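Local coordinates for protein beta-glucosidase (PDB 3F95) that forms the extra C-terminal beta-sandwich domain of an exo-1,3/1,4-beta-glucanase, an enzyme that probably releases glucose from beta-glucans, at residues Leu9-Ser13 with Tyr54-Arg59. Sequence-based numbering, arbitrary orientation.
Sequences LFVRS and YQEDGR
The guanidinium of Arg12 lies flat on one face of the Tyr54 ring, planes only 10° apart and centres 3.7 Å apart, a cation-pi stack in which the positive charge is attracted to the electron-rich face of the ring, while at the guanidinium edge NE donates to a water that in turn donates to Gln55 O. Phe10 and Arg59 meet differently: at the rim of the ring, Phe10 CZ stands 3.7 Å from Arg59 CZ, over one face of the guanidinium, with the planes 78° apart. Here, in a beta-sandwich of the galactose-binding-like kind, the loop after strand 6-8 packs on the type II turn Tyr54-Asp57 leading into strand 58-63. Phe10 has CG anti to its backbone nitrogen (chi1 -180°), which sends the apolar ring toward this turn and the strand start; Trp20 meets it edge-to-face. Arg59 bends at chi2, and its NH1 donates to Glu56 O at 2.9 Å and to Gly58 O at 2.8 Å, both nearly in the guanidinium plane, while NE reaches Gly34 O. A leucine here would probably leave those carbonyls without their shared donor and the Phe10 edge without its flat platform. Asp57 suits the turn because its carboxylate accepts from Leu52 N and Ser53 N. No direct hydrogen bond joins the two segments; waters bridge them, one donating to Arg12 O and Glu56 O and accepting from Arg59 NH2 at 2.7 Å.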
loop_
_atom_site.group_PDB
_atom_site.type_symbol
_atom_site.label_atom_id
_atom_site.label_comp_id
_atom_site.label_asym_id
_atom_site.label_seq_id
_atom_site.Cartn_x
_atom_site.Cartn_y
_atom_site.Cartn_z
ATOM N N LEU A 9 -9.327 -0.573 -5.633
ATOM C CA LEU A 9 -8.404 0.551 -5.833
ATOM C C LEU A 9 -7.273 0.170 -6.769
ATOM O O LEU A 9 -6.836 0.976 -7.618
ATOM C CB LEU A 9 -7.817 1.038 -4.497
ATOM C CG LEU A 9 -8.833 1.537 -3.440
ATOM C CD1 LEU A 9 -8.138 1.853 -2.108
ATOM C CD2 LEU A 9 -9.620 2.754 -3.934
ATOM N N PHE A 10 -6.757 -1.042 -6.569
ATOM C CA PHE A 10 -5.820 -1.640 -7.509
ATOM C C PHE A 10 -6.048 -3.135 -7.575
ATOM O O PHE A 10 -5.457 -3.892 -6.820
ATOM C CB PHE A 10 -4.340 -1.327 -7.203
ATOM C CG PHE A 10 -3.382 -1.952 -8.188
ATOM C CD1 PHE A 10 -3.113 -1.331 -9.420
ATOM C CD2 PHE A 10 -2.772 -3.176 -7.913
ATOM C CE1 PHE A 10 -2.238 -1.936 -10.352
ATOM C CE2 PHE A 10 -1.915 -3.789 -8.845
ATOM C CZ PHE A 10 -1.649 -3.165 -10.061
ATOM N N VAL A 11 -6.935 -3.540 -8.470
ATOM C CA VAL A 11 -7.204 -4.963 -8.686
ATOM C C VAL A 11 -6.918 -5.244 -10.158
ATOM O O VAL A 11 -7.769 -5.041 -11.053
ATOM C CB VAL A 11 -8.655 -5.420 -8.250
ATOM C CG1 VAL A 11 -8.774 -6.958 -8.392
ATOM C CG2 VAL A 11 -8.967 -4.998 -6.782
ATOM N N ARG A 12 -5.695 -5.714 -10.383
ATOM C CA ARG A 12 -5.104 -5.930 -11.697
ATOM C C ARG A 12 -4.703 -4.643 -12.435
ATOM O O ARG A 12 -3.763 -4.674 -13.225
ATOM C CB ARG A 12 -5.992 -6.779 -12.603
ATOM C CG ARG A 12 -6.341 -8.150 -12.011
ATOM C CD ARG A 12 -6.939 -9.057 -13.098
ATOM N NE ARG A 12 -5.995 -9.351 -14.181
ATOM C CZ ARG A 12 -6.304 -10.057 -15.272
ATOM N NH1 ARG A 12 -7.540 -10.576 -15.427
ATOM N NH2 ARG A 12 -5.389 -10.282 -16.194
ATOM N N SER A 13 -5.408 -3.549 -12.181
ATOM C CA SER A 13 -5.065 -2.232 -12.715
ATOM C C SER A 13 -5.591 -1.161 -11.772
ATOM O O SER A 13 -6.488 -1.423 -10.963
ATOM C CB SER A 13 -5.688 -2.057 -14.091
ATOM O OG SER A 13 -7.089 -2.023 -13.965
ATOM N N TYR A 54 -2.330 -13.531 -12.378
ATOM C CA TYR A 54 -2.308 -13.253 -13.827
ATOM C C TYR A 54 -0.961 -12.628 -14.157
ATOM O O TYR A 54 -0.192 -12.306 -13.223
ATOM C CB TYR A 54 -3.450 -12.275 -14.228
ATOM C CG TYR A 54 -4.795 -12.731 -13.765
ATOM C CD1 TYR A 54 -5.577 -13.578 -14.561
ATOM C CD2 TYR A 54 -5.287 -12.349 -12.509
ATOM C CE1 TYR A 54 -6.810 -14.039 -14.105
ATOM C CE2 TYR A 54 -6.498 -12.789 -12.055
ATOM C CZ TYR A 54 -7.263 -13.638 -12.855
ATOM O OH TYR A 54 -8.474 -14.048 -12.380
ATOM N N GLN A 55 -0.638 -12.465 -15.442
ATOM C CA GLN A 55 0.540 -11.668 -15.821
ATOM C C GLN A 55 0.314 -10.226 -15.350
ATOM O O GLN A 55 -0.738 -9.643 -15.589
ATOM C CB GLN A 55 0.951 -11.742 -17.331
ATOM C CG GLN A 55 -0.082 -12.242 -18.404
ATOM C CD GLN A 55 0.321 -11.968 -19.886
ATOM O OE1 GLN A 55 -0.543 -11.824 -20.776
ATOM N NE2 GLN A 55 1.630 -11.910 -20.149
ATOM N N GLU A 56 1.303 -9.687 -14.641
ATOM C CA GLU A 56 1.325 -8.295 -14.221
ATOM C C GLU A 56 0.199 -7.802 -13.314
ATOM O O GLU A 56 -0.107 -6.602 -13.338
ATOM C CB GLU A 56 1.479 -7.370 -15.447
ATOM C CG GLU A 56 2.712 -7.722 -16.293
ATOM C CD GLU A 56 3.196 -6.538 -17.103
ATOM O OE1 GLU A 56 2.369 -5.933 -17.810
ATOM O OE2 GLU A 56 4.401 -6.206 -17.040
ATOM N N ASP A 57 -0.404 -8.688 -12.503
ATOM C CA ASP A 57 -1.454 -8.220 -11.589
ATOM C C ASP A 57 -0.918 -7.640 -10.273
ATOM O O ASP A 57 -1.688 -7.123 -9.470
ATOM C CB ASP A 57 -2.533 -9.287 -11.320
ATOM C CG ASP A 57 -1.993 -10.510 -10.617
ATOM O OD1 ASP A 57 -0.771 -10.755 -10.695
ATOM O OD2 ASP A 57 -2.802 -11.238 -10.011
ATOM N N GLY A 58 0.399 -7.713 -10.070
ATOM C CA GLY A 58 1.024 -7.169 -8.858
ATOM C C GLY A 58 2.044 -6.090 -9.214
ATOM O O GLY A 58 2.445 -5.952 -10.369
ATOM N N ARG A 59 2.499 -5.357 -8.208
ATOM C CA ARG A 59 3.596 -4.427 -8.421
ATOM C C ARG A 59 4.625 -4.681 -7.345
ATOM O O ARG A 59 4.284 -4.754 -6.155
ATOM C CB ARG A 59 3.093 -2.986 -8.382
ATOM C CG ARG A 59 2.122 -2.632 -9.512
ATOM C CD ARG A 59 2.837 -2.417 -10.858
ATOM N NE ARG A 59 1.850 -2.095 -11.903
ATOM C CZ ARG A 59 1.098 -2.995 -12.534
ATOM N NH1 ARG A 59 1.199 -4.292 -12.231
ATOM N NH2 ARG A 59 0.240 -2.587 -13.475
HETATM O O HOH W 1 -4.060 -6.840 -8.336
HETATM O O HOH W 2 -3.317 -8.474 -14.579
HETATM O O HOH W 3 -1.442 -4.439 -14.459
#